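Long-range contacts in major capsid protein (Paramecium bursaria Chlorella virus 1, PDB 5TIP), which self-assembles as trimers into the icosahedral, pseudo T=169 capsid of a large DNA virus that infects Chlorella algae: residues V49-K54 with S180-V185; E72-K77 with G141-F146; T83-A88 with N127-T132. All blocks are in the same frame, centred on the assembly; numbering follows the deposited sequence.

Interaction 1: residues V49-K54 with S180-V185; sequences VGFGNK and SQVQGV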
ATOM      1  N   VAL A  49      11.462  15.997 -33.070  1.00 32.62           N
ATOM      2  CA  VAL A  49      11.456  15.971 -31.614  1.00 31.74           C
ATOM      3  C   VAL A  49      12.414  17.029 -31.086  1.00 32.84           C
ATOM      4  O   VAL A  49      13.581  17.095 -31.496  1.00 36.21           O
ATOM      5  CB  VAL A  49      11.823  14.573 -31.098  1.00 32.39           C
ATOM      6  CG1 VAL A  49      11.987  14.593 -29.589  1.00 30.37           C
ATOM      7  CG2 VAL A  49      10.760  13.567 -31.507  1.00 35.17           C
ATOM      8  N   GLY A  50      11.926  17.861 -30.177  1.00 31.24           N
ATOM      9  CA  GLY A  50      12.746  18.910 -29.599  1.00 31.59           C
ATOM     10  C   GLY A  50      11.913  19.743 -28.652  1.00 33.23           C
ATOM     11  O   GLY A  50      10.681  19.660 -28.633  1.00 35.12           O
ATOM     12  N   PHE A  51      12.611  20.553 -27.858  1.00 33.56           N
ATOM     13  CA  PHE A  51      11.935  21.404 -26.886  1.00 34.65           C
ATOM     14  C   PHE A  51      10.970  22.352 -27.586  1.00 36.53           C
ATOM     15  O   PHE A  51      11.344  23.061 -28.525  1.00 38.94           O
ATOM     16  CB  PHE A  51      12.958  22.193 -26.067  1.00 33.04           C
ATOM     17  CG  PHE A  51      13.748  21.348 -25.108  1.00 32.60           C
ATOM     18  CD1 PHE A  51      13.140  20.796 -23.992  1.00 30.52           C
ATOM     19  CD2 PHE A  51      15.095  21.107 -25.318  1.00 33.99           C
ATOM     20  CE1 PHE A  51      13.860  20.020 -23.107  1.00 29.36           C
ATOM     21  CE2 PHE A  51      15.820  20.329 -24.434  1.00 32.05           C
ATOM     22  CZ  PHE A  51      15.201  19.785 -23.328  1.00 30.68           C
ATOM     23  N   GLY A  52       9.722  22.358 -27.123  1.00 36.06           N
ATOM     24  CA  GLY A  52       8.707  23.235 -27.667  1.00 37.72           C
ATOM     25  C   GLY A  52       8.109  22.805 -28.987  1.00 37.79           C
ATOM     26  O   GLY A  52       7.409  23.605 -29.617  1.00 36.77           O
ATOM     27  N   ASN A  53       8.348  21.573 -29.425  1.00 37.30           N
ATOM     28  CA  ASN A  53       7.830  21.084 -30.692  1.00 36.37           C
ATOM     29  C   ASN A  53       6.605  20.202 -30.478  1.00 31.54           C
ATOM     30  O   ASN A  53       6.381  19.656 -29.395  1.00 31.02           O
ATOM     31  CB  ASN A  53       8.902  20.298 -31.455  1.00 38.38           C
ATOM     32  CG  ASN A  53      10.061  21.167 -31.896  1.00 39.19           C
ATOM     33  OD1 ASN A  53       9.962  22.395 -31.915  1.00 41.43           O
ATOM     34  ND2 ASN A  53      11.168  20.532 -32.262  1.00 37.29           N
ATOM     35  N   LYS A  54       5.805  20.079 -31.534  1.00 29.49           N
ATOM     36  CA  LYS A  54       4.633  19.213 -31.552  1.00 32.37           C
ATOM     37  C   LYS A  54       4.903  18.024 -32.463  1.00 33.99           C
ATOM     38  O   LYS A  54       5.241  18.201 -33.639  1.00 35.86           O
ATOM     39  CB  LYS A  54       3.384  19.965 -32.013  1.00 32.41           C
ATOM     40  CG  LYS A  54       2.914  21.048 -31.061  1.00 34.31           C
ATOM     41  CD  LYS A  54       1.637  21.698 -31.568  1.00 40.27           C
ATOM     42  CE  LYS A  54       1.105  22.725 -30.580  1.00 45.24           C
ATOM     43  NZ  LYS A  54       0.761  22.118 -29.268  1.00 50.25           N
ATOM     44  N   SER A 180       8.853  23.710 -23.522  1.00 32.12           N
ATOM     45  CA  SER A 180       9.953  24.500 -24.060  1.00 30.18           C
ATOM     46  C   SER A 180      11.122  24.553 -23.086  1.00 30.74           C
ATOM     47  O   SER A 180      12.275  24.339 -23.476  1.00 32.78           O
ATOM     48  CB  SER A 180       9.466  25.911 -24.393  1.00 28.98           C
ATOM     49  OG  SER A 180       8.394  25.868 -25.318  1.00 33.06           O
ATOM     50  N   GLN A 181      10.841  24.827 -21.815  1.00 29.35           N
ATOM     51  CA  GLN A 181      11.873  25.007 -20.804  1.00 29.44           C
ATOM     52  C   GLN A 181      11.610  24.048 -19.653  1.00 30.20           C
ATOM     53  O   GLN A 181      10.516  24.052 -19.079  1.00 32.40           O
ATOM     54  CB  GLN A 181      11.893  26.453 -20.300  1.00 31.56           C
ATOM     55  CG  GLN A 181      11.919  27.486 -21.416  1.00 36.15           C
ATOM     56  CD  GLN A 181      12.029  28.905 -20.900  1.00 40.62           C
ATOM     57  OE1 GLN A 181      11.954  29.147 -19.696  1.00 42.87           O
ATOM     58  NE2 GLN A 181      12.222  29.852 -21.811  1.00 42.67           N
ATOM     59  N   VAL A 182      12.609  23.235 -19.317  1.00 29.76           N
ATOM     60  CA  VAL A 182      12.504  22.241 -18.252  1.00 28.68           C
ATOM     61  C   VAL A 182      13.623  22.500 -17.252  1.00 28.66           C
ATOM     62  O   VAL A 182      14.808  22.429 -17.605  1.00 29.95           O
ATOM     63  CB  VAL A 182      12.565  20.805 -18.794  1.00 28.50           C
ATOM     64  CG1 VAL A 182      12.448  19.817 -17.653  1.00 26.15           C
ATOM     65  CG2 VAL A 182      11.460  20.575 -19.814  1.00 29.74           C
ATOM     66  N   GLN A 183      13.240  22.790 -16.006  1.00 28.10           N
ATOM     67  CA  GLN A 183      14.196  23.154 -14.967  1.00 25.32           C
ATOM     68  C   GLN A 183      15.189  22.029 -14.715  1.00 27.59           C
ATOM     69  O   GLN A 183      14.818  20.856 -14.609  1.00 27.22           O
ATOM     70  CB  GLN A 183      13.460  23.515 -13.675  1.00 24.56           C
ATOM     71  CG  GLN A 183      14.356  23.559 -12.450  1.00 25.71           C
ATOM     72  CD  GLN A 183      15.438  24.616 -12.557  1.00 28.06           C
ATOM     73  OE1 GLN A 183      15.221  25.693 -13.113  1.00 31.32           O
ATOM     74  NE2 GLN A 183      16.613  24.311 -12.022  1.00 30.33           N
ATOM     75  N   GLY A 184      16.464  22.396 -14.624  1.00 29.52           N
ATOM     76  CA  GLY A 184      17.519  21.440 -14.390  1.00 28.33           C
ATOM     77  C   GLY A 184      17.904  20.604 -15.589  1.00 27.35           C
ATOM     78  O   GLY A 184      18.813  19.771 -15.473  1.00 28.64           O
ATOM     79  N   VAL A 185      17.272  20.808 -16.743  1.00 30.91           N
ATOM     80  CA  VAL A 185      17.599  20.041 -17.945  1.00 31.42           C
ATOM     81  C   VAL A 185      18.135  20.959 -19.037  1.00 36.37           C
ATOM     82  O   VAL A 185      19.277  20.789 -19.480  1.00 40.94           O
ATOM     83  CB  VAL A 185      16.376  19.238 -18.425  1.00 28.54           C
ATOM     84  CG1 VAL A 185      16.614  18.657 -19.806  1.00 28.05           C
ATOM     85  CG2 VAL A 185      16.114  18.084 -17.467  1.00 25.87           C
TER

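Interaction 2: residues E72-K77 with G141-F146; sequences EFVLTK and GAQKRF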
ATOM      1  N   GLU A  72       8.983   7.072 -23.937  1.00 26.02           N
ATOM      2  CA  GLU A  72      10.351   7.028 -23.442  1.00 26.88           C
ATOM      3  C   GLU A  72      11.075   8.318 -23.804  1.00 28.33           C
ATOM      4  O   GLU A  72      11.024   8.764 -24.955  1.00 30.68           O
ATOM      5  CB  GLU A  72      11.102   5.822 -24.010  1.00 28.44           C
ATOM      6  CG  GLU A  72      10.548   4.480 -23.552  1.00 30.66           C
ATOM      7  CD  GLU A  72      11.435   3.313 -23.943  1.00 32.98           C
ATOM      8  OE1 GLU A  72      12.528   3.555 -24.495  1.00 35.03           O
ATOM      9  OE2 GLU A  72      11.035   2.152 -23.706  1.00 33.80           O
ATOM     10  N   PHE A  73      11.746   8.910 -22.819  1.00 27.90           N
ATOM     11  CA  PHE A  73      12.607  10.062 -23.030  1.00 30.23           C
ATOM     12  C   PHE A  73      14.017   9.744 -22.554  1.00 29.95           C
ATOM     13  O   PHE A  73      14.216   8.948 -21.631  1.00 34.33           O
ATOM     14  CB  PHE A  73      12.106  11.312 -22.293  1.00 29.35           C
ATOM     15  CG  PHE A  73      10.871  11.922 -22.885  1.00 28.62           C
ATOM     16  CD1 PHE A  73      10.882  12.430 -24.174  1.00 28.66           C
ATOM     17  CD2 PHE A  73       9.708  12.031 -22.139  1.00 30.86           C
ATOM     18  CE1 PHE A  73       9.750  13.007 -24.717  1.00 30.09           C
ATOM     19  CE2 PHE A  73       8.574  12.609 -22.676  1.00 31.61           C
ATOM     20  CZ  PHE A  73       8.594  13.097 -23.967  1.00 30.44           C
ATOM     21  N   VAL A  74      14.996  10.373 -23.197  1.00 28.13           N
ATOM     22  CA  VAL A  74      16.386  10.329 -22.762  1.00 25.13           C
ATOM     23  C   VAL A  74      16.845  11.764 -22.552  1.00 26.77           C
ATOM     24  O   VAL A  74      16.909  12.547 -23.508  1.00 28.36           O
ATOM     25  CB  VAL A  74      17.282   9.607 -23.778  1.00 26.07           C
ATOM     26  CG1 VAL A  74      18.718   9.627 -23.307  1.00 26.65           C
ATOM     27  CG2 VAL A  74      16.803   8.179 -23.987  1.00 25.60           C
ATOM     28  N   LEU A  75      17.158  12.108 -21.305  1.00 29.99           N
ATOM     29  CA  LEU A  75      17.513  13.469 -20.931  1.00 28.45           C
ATOM     30  C   LEU A  75      18.866  13.489 -20.236  1.00 28.45           C
ATOM     31  O   LEU A  75      19.279  12.508 -19.611  1.00 27.48           O
ATOM     32  CB  LEU A  75      16.456  14.089 -20.008  1.00 28.54           C
ATOM     33  CG  LEU A  75      15.014  14.110 -20.512  1.00 28.03           C
ATOM     34  CD1 LEU A  75      14.090  14.715 -19.468  1.00 29.96           C
ATOM     35  CD2 LEU A  75      14.931  14.888 -21.806  1.00 28.69           C
ATOM     36  N   THR A  76      19.552  14.622 -20.360  1.00 30.71           N
ATOM     37  CA  THR A  76      20.805  14.885 -19.663  1.00 31.32           C
ATOM     38  C   THR A  76      20.600  16.097 -18.768  1.00 34.44           C
ATOM     39  O   THR A  76      20.221  17.168 -19.251  1.00 39.37           O
ATOM     40  CB  THR A  76      21.949  15.125 -20.650  1.00 33.36           C
ATOM     41  OG1 THR A  76      22.168  13.943 -21.429  1.00 36.92           O
ATOM     42  CG2 THR A  76      23.229  15.479 -19.910  1.00 31.10           C
ATOM     43  N   LYS A  77      20.842  15.931 -17.469  1.00 34.69           N
ATOM     44  CA  LYS A  77      20.584  17.004 -16.522  1.00 34.16           C
ATOM     45  C   LYS A  77      21.734  18.001 -16.516  1.00 34.15           C
ATOM     46  O   LYS A  77      22.899  17.633 -16.694  1.00 36.31           O
ATOM     47  CB  LYS A  77      20.361  16.440 -15.115  1.00 32.98           C
ATOM     48  CG  LYS A  77      21.592  15.832 -14.459  1.00 30.42           C
ATOM     49  CD  LYS A  77      21.209  14.861 -13.346  1.00 26.45           C
ATOM     50  CE  LYS A  77      20.270  15.497 -12.333  1.00 27.29           C
ATOM     51  NZ  LYS A  77      20.905  16.611 -11.578  1.00 28.42           N
ATOM     52  N   GLY A 141      25.482  16.434 -16.134  1.00 32.93           N
ATOM     53  CA  GLY A 141      25.865  15.545 -17.207  1.00 33.80           C
ATOM     54  C   GLY A 141      25.364  14.124 -17.086  1.00 31.70           C
ATOM     55  O   GLY A 141      25.674  13.301 -17.956  1.00 34.23           O
ATOM     56  N   ALA A 142      24.594  13.837 -16.044  1.00 29.85           N
ATOM     57  CA  ALA A 142      24.040  12.507 -15.859  1.00 26.25           C
ATOM     58  C   ALA A 142      22.958  12.278 -16.904  1.00 26.90           C
ATOM     59  O   ALA A 142      22.074  13.110 -17.079  1.00 28.65           O
ATOM     60  CB  ALA A 142      23.466  12.361 -14.461  1.00 23.10           C
ATOM     61  N   GLN A 143      23.040  11.156 -17.608  1.00 29.16           N
ATOM     62  CA  GLN A 143      22.060  10.825 -18.632  1.00 27.03           C
ATOM     63  C   GLN A 143      21.209   9.673 -18.144  1.00 29.89           C
ATOM     64  O   GLN A 143      21.718   8.718 -17.567  1.00 32.26           O
ATOM     65  CB  GLN A 143      22.738  10.452 -19.947  1.00 27.75           C
ATOM     66  CG  GLN A 143      21.832  10.575 -21.158  1.00 27.87           C
ATOM     67  CD  GLN A 143      22.434   9.966 -22.405  1.00 30.35           C
ATOM     68  OE1 GLN A 143      23.211   9.018 -22.331  1.00 31.23           O
ATOM     69  NE2 GLN A 143      22.078  10.509 -23.559  1.00 32.16           N
ATOM     70  N   LYS A 144      19.908   9.756 -18.387  1.00 30.42           N
ATOM     71  CA  LYS A 144      19.003   8.719 -17.933  1.00 28.16           C
ATOM     72  C   LYS A 144      17.794   8.574 -18.842  1.00 26.19           C
ATOM     73  O   LYS A 144      17.315   9.546 -19.410  1.00 27.65           O
ATOM     74  CB  LYS A 144      18.550   9.035 -16.505  1.00 27.97           C
ATOM     75  CG  LYS A 144      17.495   8.100 -15.939  1.00 26.38           C
ATOM     76  CD  LYS A 144      17.142   8.476 -14.508  1.00 28.03           C
ATOM     77  CE  LYS A 144      16.132   7.507 -13.914  1.00 31.43           C
ATOM     78  NZ  LYS A 144      15.836   7.782 -12.482  1.00 32.04           N
ATOM     79  N   ARG A 145      17.322   7.347 -18.993  1.00 25.11           N
ATOM     80  CA  ARG A 145      16.134   7.083 -19.791  1.00 22.68           C
ATOM     81  C   ARG A 145      14.902   7.141 -18.899  1.00 25.90           C
ATOM     82  O   ARG A 145      14.877   6.536 -17.823  1.00 26.56           O
ATOM     83  CB  ARG A 145      16.223   5.721 -20.478  1.00 24.50           C
ATOM     84  CG  ARG A 145      15.000   5.378 -21.315  1.00 24.43           C
ATOM     85  CD  ARG A 145      15.227   4.125 -22.139  1.00 25.15           C
ATOM     86  NE  ARG A 145      16.397   4.260 -22.998  1.00 26.06           N
ATOM     87  CZ  ARG A 145      16.352   4.673 -24.259  1.00 27.82           C
ATOM     88  NH1 ARG A 145      15.192   4.992 -24.813  1.00 28.72           N
ATOM     89  NH2 ARG A 145      17.470   4.767 -24.966  1.00 27.72           N
ATOM     90  N   PHE A 146      13.886   7.864 -19.352  1.00 28.52           N
ATOM     91  CA  PHE A 146      12.665   8.057 -18.589  1.00 25.86           C
ATOM     92  C   PHE A 146      11.495   7.387 -19.294  1.00 25.85           C
ATOM     93  O   PHE A 146      11.497   7.214 -20.515  1.00 24.06           O
ATOM     94  CB  PHE A 146      12.364   9.544 -18.394  1.00 24.18           C
ATOM     95  CG  PHE A 146      13.428  10.290 -17.642  1.00 25.57           C
ATOM     96  CD1 PHE A 146      13.456  10.270 -16.257  1.00 25.63           C
ATOM     97  CD2 PHE A 146      14.390  11.023 -18.314  1.00 27.03           C
ATOM     98  CE1 PHE A 146      14.429  10.958 -15.558  1.00 25.82           C
ATOM     99  CE2 PHE A 146      15.366  11.715 -17.619  1.00 28.25           C
ATOM    100  CZ  PHE A 146      15.384  11.682 -16.238  1.00 27.51           C
TER
HETATM  101  O   HOH W   1      21.001  13.344 -23.827  1.00 35.78           O

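Interaction 3: residues T83-A88 with N127-T132; sequences TTYYPA and NYRRMT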
ATOM      1  N   THR A  83      17.999  19.675  -8.341  1.00 28.23           N
ATOM      2  CA  THR A  83      17.755  20.762  -9.279  1.00 28.03           C
ATOM      3  C   THR A  83      16.718  20.408 -10.336  1.00 23.79           C
ATOM      4  O   THR A  83      16.481  21.205 -11.249  1.00 23.57           O
ATOM      5  CB  THR A  83      19.062  21.184  -9.951  1.00 30.35           C
ATOM      6  OG1 THR A  83      19.652  20.054 -10.606  1.00 34.24           O
ATOM      7  CG2 THR A  83      20.035  21.736  -8.920  1.00 27.54           C
ATOM      8  N   THR A  84      16.091  19.238 -10.238  1.00 25.80           N
ATOM      9  CA  THR A  84      15.027  18.844 -11.148  1.00 24.89           C
ATOM     10  C   THR A  84      13.818  18.397 -10.340  1.00 27.14           C
ATOM     11  O   THR A  84      13.946  17.934  -9.203  1.00 29.87           O
ATOM     12  CB  THR A  84      15.461  17.712 -12.091  1.00 23.18           C
ATOM     13  OG1 THR A  84      15.896  16.584 -11.321  1.00 24.71           O
ATOM     14  CG2 THR A  84      16.596  18.171 -12.996  1.00 22.08           C
ATOM     15  N   TYR A  85      12.635  18.543 -10.940  1.00 26.01           N
ATOM     16  CA  TYR A  85      11.384  18.122 -10.308  1.00 21.95           C
ATOM     17  C   TYR A  85      10.490  17.537 -11.398  1.00 23.29           C
ATOM     18  O   TYR A  85       9.809  18.280 -12.111  1.00 26.84           O
ATOM     19  CB  TYR A  85      10.703  19.284  -9.594  1.00 19.92           C
ATOM     20  CG  TYR A  85       9.537  18.871  -8.723  1.00 20.74           C
ATOM     21  CD1 TYR A  85       9.738  18.107  -7.581  1.00 21.02           C
ATOM     22  CD2 TYR A  85       8.239  19.255  -9.033  1.00 23.31           C
ATOM     23  CE1 TYR A  85       8.680  17.729  -6.777  1.00 21.73           C
ATOM     24  CE2 TYR A  85       7.172  18.880  -8.233  1.00 24.11           C
ATOM     25  CZ  TYR A  85       7.400  18.119  -7.106  1.00 23.86           C
ATOM     26  OH  TYR A  85       6.346  17.742  -6.305  1.00 28.02           O
ATOM     27  N   TYR A  86      10.493  16.211 -11.509  1.00 21.77           N
ATOM     28  CA  TYR A  86       9.721  15.486 -12.512  1.00 22.09           C
ATOM     29  C   TYR A  86       9.922  16.060 -13.920  1.00 25.36           C
ATOM     30  O   TYR A  86       8.958  16.471 -14.570  1.00 28.34           O
ATOM     31  CB  TYR A  86       8.243  15.473 -12.145  1.00 18.87           C
ATOM     32  CG  TYR A  86       7.930  14.717 -10.871  1.00 18.46           C
ATOM     33  CD1 TYR A  86       7.646  13.360 -10.899  1.00 20.95           C
ATOM     34  CD2 TYR A  86       7.925  15.361  -9.640  1.00 20.12           C
ATOM     35  CE1 TYR A  86       7.362  12.664  -9.736  1.00 23.64           C
ATOM     36  CE2 TYR A  86       7.643  14.674  -8.472  1.00 18.89           C
ATOM     37  CZ  TYR A  86       7.362  13.325  -8.526  1.00 20.73           C
ATOM     38  OH  TYR A  86       7.080  12.635  -7.367  1.00 18.08           O
ATOM     39  N   PRO A  87      11.163  16.095 -14.417  1.00 24.75           N
ATOM     40  CA  PRO A  87      11.394  16.741 -15.719  1.00 23.78           C
ATOM     41  C   PRO A  87      10.772  15.987 -16.882  1.00 26.72           C
ATOM     42  O   PRO A  87      10.275  16.617 -17.824  1.00 32.20           O
ATOM     43  CB  PRO A  87      12.925  16.784 -15.816  1.00 20.87           C
ATOM     44  CG  PRO A  87      13.377  15.635 -14.990  1.00 22.02           C
ATOM     45  CD  PRO A  87      12.409  15.551 -13.846  1.00 22.54           C
ATOM     46  N   ALA A  88      10.781  14.654 -16.843  1.00 24.79           N
ATOM     47  CA  ALA A  88      10.164  13.883 -17.917  1.00 26.67           C
ATOM     48  C   ALA A  88       8.652  14.049 -17.929  1.00 30.24           C
ATOM     49  O   ALA A  88       8.031  14.004 -18.997  1.00 35.45           O
ATOM     50  CB  ALA A  88      10.528  12.408 -17.780  1.00 25.46           C
ATOM     51  N   ASN A 127       8.160   4.608  -7.424  1.00 21.45           N
ATOM     52  CA  ASN A 127       8.591   4.039  -8.701  1.00 18.56           C
ATOM     53  C   ASN A 127       8.260   4.962  -9.866  1.00 19.96           C
ATOM     54  O   ASN A 127       9.010   5.021 -10.846  1.00 23.61           O
ATOM     55  CB  ASN A 127       7.942   2.669  -8.916  1.00 20.88           C
ATOM     56  CG  ASN A 127       8.527   1.919 -10.107  1.00 22.09           C
ATOM     57  OD1 ASN A 127       9.727   1.978 -10.355  1.00 23.61           O
ATOM     58  ND2 ASN A 127       7.671   1.216 -10.853  1.00 20.26           N
ATOM     59  N   TYR A 128       7.141   5.683  -9.773  1.00 19.31           N
ATOM     60  CA  TYR A 128       6.799   6.642 -10.816  1.00 18.80           C
ATOM     61  C   TYR A 128       7.801   7.787 -10.873  1.00 18.73           C
ATOM     62  O   TYR A 128       8.089   8.297 -11.961  1.00 22.41           O
ATOM     63  CB  TYR A 128       5.380   7.180 -10.596  1.00 19.04           C
ATOM     64  CG  TYR A 128       4.976   8.276 -11.560  1.00 18.22           C
ATOM     65  CD1 TYR A 128       4.532   7.971 -12.840  1.00 19.55           C
ATOM     66  CD2 TYR A 128       5.025   9.613 -11.186  1.00 18.69           C
ATOM     67  CE1 TYR A 128       4.158   8.967 -13.723  1.00 19.50           C
ATOM     68  CE2 TYR A 128       4.651  10.615 -12.064  1.00 20.81           C
ATOM     69  CZ  TYR A 128       4.219  10.286 -13.330  1.00 19.99           C
ATOM     70  OH  TYR A 128       3.846  11.282 -14.202  1.00 21.52           O
ATOM     71  N   ARG A 129       8.349   8.202  -9.726  1.00 18.19           N
ATOM     72  CA  ARG A 129       9.363   9.252  -9.757  1.00 20.87           C
ATOM     73  C   ARG A 129      10.699   8.727 -10.267  1.00 23.47           C
ATOM     74  O   ARG A 129      11.464   9.481 -10.881  1.00 29.56           O
ATOM     75  CB  ARG A 129       9.539   9.892  -8.380  1.00 21.78           C
ATOM     76  CG  ARG A 129      10.411  11.135  -8.440  1.00 20.85           C
ATOM     77  CD  ARG A 129      10.400  11.954  -7.169  1.00 23.60           C
ATOM     78  NE  ARG A 129      11.173  13.179  -7.358  1.00 23.83           N
ATOM     79  CZ  ARG A 129      11.363  14.104  -6.426  1.00 23.61           C
ATOM     80  NH1 ARG A 129      10.834  13.957  -5.220  1.00 25.61           N
ATOM     81  NH2 ARG A 129      12.086  15.182  -6.701  1.00 24.03           N
ATOM     82  N   ARG A 130      11.008   7.453 -10.016  1.00 24.98           N
ATOM     83  CA  ARG A 130      12.170   6.848 -10.657  1.00 24.00           C
ATOM     84  C   ARG A 130      12.040   6.900 -12.173  1.00 25.55           C
ATOM     85  O   ARG A 130      13.033   7.086 -12.884  1.00 28.43           O
ATOM     86  CB  ARG A 130      12.346   5.400 -10.202  1.00 21.25           C
ATOM     87  CG  ARG A 130      12.679   5.203  -8.739  1.00 19.36           C
ATOM     88  CD  ARG A 130      12.753   3.716  -8.436  1.00 18.08           C
ATOM     89  NE  ARG A 130      13.864   3.074  -9.132  1.00 18.19           N
ATOM     90  CZ  ARG A 130      13.902   1.783  -9.447  1.00 21.21           C
ATOM     91  NH1 ARG A 130      12.880   0.996  -9.143  1.00 21.72           N
ATOM     92  NH2 ARG A 130      14.954   1.280 -10.080  1.00 23.88           N
ATOM     93  N   MET A 131      10.818   6.737 -12.683  1.00 21.33           N
ATOM     94  CA  MET A 131      10.589   6.705 -14.119  1.00 20.05           C
ATOM     95  C   MET A 131      10.576   8.089 -14.751  1.00 22.34           C
ATOM     96  O   MET A 131      10.670   8.191 -15.978  1.00 28.34           O
ATOM     97  CB  MET A 131       9.266   6.000 -14.424  1.00 20.67           C
ATOM     98  CG  MET A 131       9.230   4.534 -14.030  1.00 23.89           C
ATOM     99  SD  MET A 131       7.549   3.883 -13.997  1.00 29.60           S
ATOM    100  CE  MET A 131       7.033   4.191 -15.684  1.00 30.97           C
ATOM    101  N   THR A 132      10.452   9.153 -13.955  1.00 18.48           N
ATOM    102  CA  THR A 132      10.291  10.493 -14.505  1.00 18.73           C
ATOM    103  C   THR A 132      11.249  11.520 -13.912  1.00 23.61           C
ATOM    104  O   THR A 132      11.102  12.713 -14.194  1.00 23.81           O
ATOM    105  CB  THR A 132       8.848  10.983 -14.315  1.00 22.92           C
ATOM    106  OG1 THR A 132       8.512  10.951 -12.923  1.00 27.29           O
ATOM    107  CG2 THR A 132       7.872  10.108 -15.088  1.00 21.19           C
TER
HETATM  108  O   HOH W   2      15.105  15.490  -8.140  1.00 37.23           O
HETATM  109  O   HOH W   3       7.925  13.227  -4.490  1.00 44.75           O

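Interaction 1: residues V49-K54 with S180-V185
Phe51 and Gly52 form the corner of a type II turn that rests on Ser180, Val182 and Val185, in the N-terminal jelly roll of the double jelly-roll capsid fold. The turn opens at Gly50, whose carbonyl O receives the Asn53 N-H (N to O 3.1 Å) and closes the bend. Phe51 does most of the touching. Its CB lies 3.4 Å from Ser180 O, and with CG anti to the carbonyl carbon (chi1 -70°) the ring reaches toward the second loop. The far end of the ring meets two valines by different atoms: CE1 comes within 4.1 Å of Val182 CG2, the two side chains crossing near a right angle, while CZ approaches Val185 CG1 at 4.0 Å, the methyl lying at the ring edge close to its plane. Val182 and Val185 are held side by side by a bond of their own, Val185 N to Val182 O. Gly52 follows with positive phi (78°), as expected of the third residue in a type II turn; its CA sits 3.5 Å from Ser180 OG. No hydrogen bond joins these two segments directly. The second half of the turn is tied by backbone hydrogen bonds, Gly52 to Ala179 and Asn53 to Leu178; after it, Lys54 NZ bonds to Thr177 OG1. The contact lies at the end of the antiparallel pair formed by strands 54-58 and 172-178, with the Phe51 ring and both valines packed against helix 87-91 through Leu91, Pro87 and Glu90.

Interaction 2: residues E72-K77 with G141-F146
Val74 and Arg145 face each other as a non-hydrogen-bonded pair of antiparallel strands, Val74 CG2 standing 3.5 Å from Arg145 CZ, over the centre of one guanidinium face. A bend at chi3 (-57°), after an extended start, turns that face to the valine and brings NH1 to Glu72 OE1 at 3.0 Å, a salt bridge whose hydrogen bond is weak (131° at the hydrogen). Farther along the same sheet face, a water links Thr76 OG1 (2.7 Å) to Gln143 NE2 (3.0 Å). On the opposite face, which carries Phe73, Leu75 and Phe146, Leu75 CB meets the Phe146 ring edge at CE2, 3.5 Å away. Straighter backbone bonds fix this register: Leu75 and Lys144 bond both ways, and beyond the strand ends Lys77 N reaches Ala142 O while Gly141 N reaches Lys77 O at 2.9 Å. Outside the pair, Trp134 meets the Phe146 ring edge-to-face and Lys77 by a cation-pi contact, Lys77 NZ hydrogen-bonding to Gly79 O and Glu138 O; strand 200-210 flanks strand 72-76. The alternating charges of Arg328 (second subunit), Glu72, Arg145 and Glu400 (second subunit), joined by salt bridges, probably stabilise one another across the subunit interface, while Phe73, Leu75 and Phe146 are buried.

Interaction 3: residues T83-A88 with N127-T132
Tyr86, the N-cap residue of helix 87-91, lies across residues 128-132 of helix 122-132 in the N-terminal jelly roll, its ring crossing the Arg129 side chain. The tight part lies around Thr132 and Arg129. Thr132 O accepts Ala88 N at 3.3 Å (151° at the hydrogen), a first-turn amide of the short helix, and also sits 3.1 Å from Pro87 CD. Thr132 OG1, placed between its own backbone N and carbonyl carbon (chi1 57°), donates to Tyr128 O at 2.9 Å and at the same time touches the edge of the Tyr86 ring at CD1, 3.3 Å away. Arg129 runs extended, its CD 3.4 Å from Tyr86 OH, and passes NE over the tyrosine face, the guanidinium offset and its plane 21° from the ring. Asp133 OD2, outside both segments, accepts Tyr86 N and forms a salt bridge with Arg129 NE. Toward the guanidinium end the packing gives way to water. The Tyr85 ring stands nearly upright to the guanidinium; NH2 bonds to Gly300 O, next to glycosylated Asn301, and weakly to a water that donates to Thr84 O. A second water donates to Tyr86 OH at 3.1 Å and accepts a weak bond from Arg129 NH1, also at 3.1 Å.

From the N terminus, the chain passes 49-54, then strand 65-76, then 83-88; their partners return in reverse order, 127-132, 141-146 and 180-185. The three contacts are therefore concentric: interaction 3 closes the inner loop, interaction 2 encloses it, and interaction 1 encloses both, with no crossing. Helix 87-91 lies between them: Pro87 packs on Val182 of interaction 1, and Ala88 on Phe146 of interaction 2. Lys144 NZ reaches Arg130 O, joining strand 143-149 to helix 122-132, and Gln183 NE2 probably bonds to Thr83 O. Together they tie both jelly-roll sheets to helices 87-91 and 122-132, and interactions 2 and 3 also meet the second subunit.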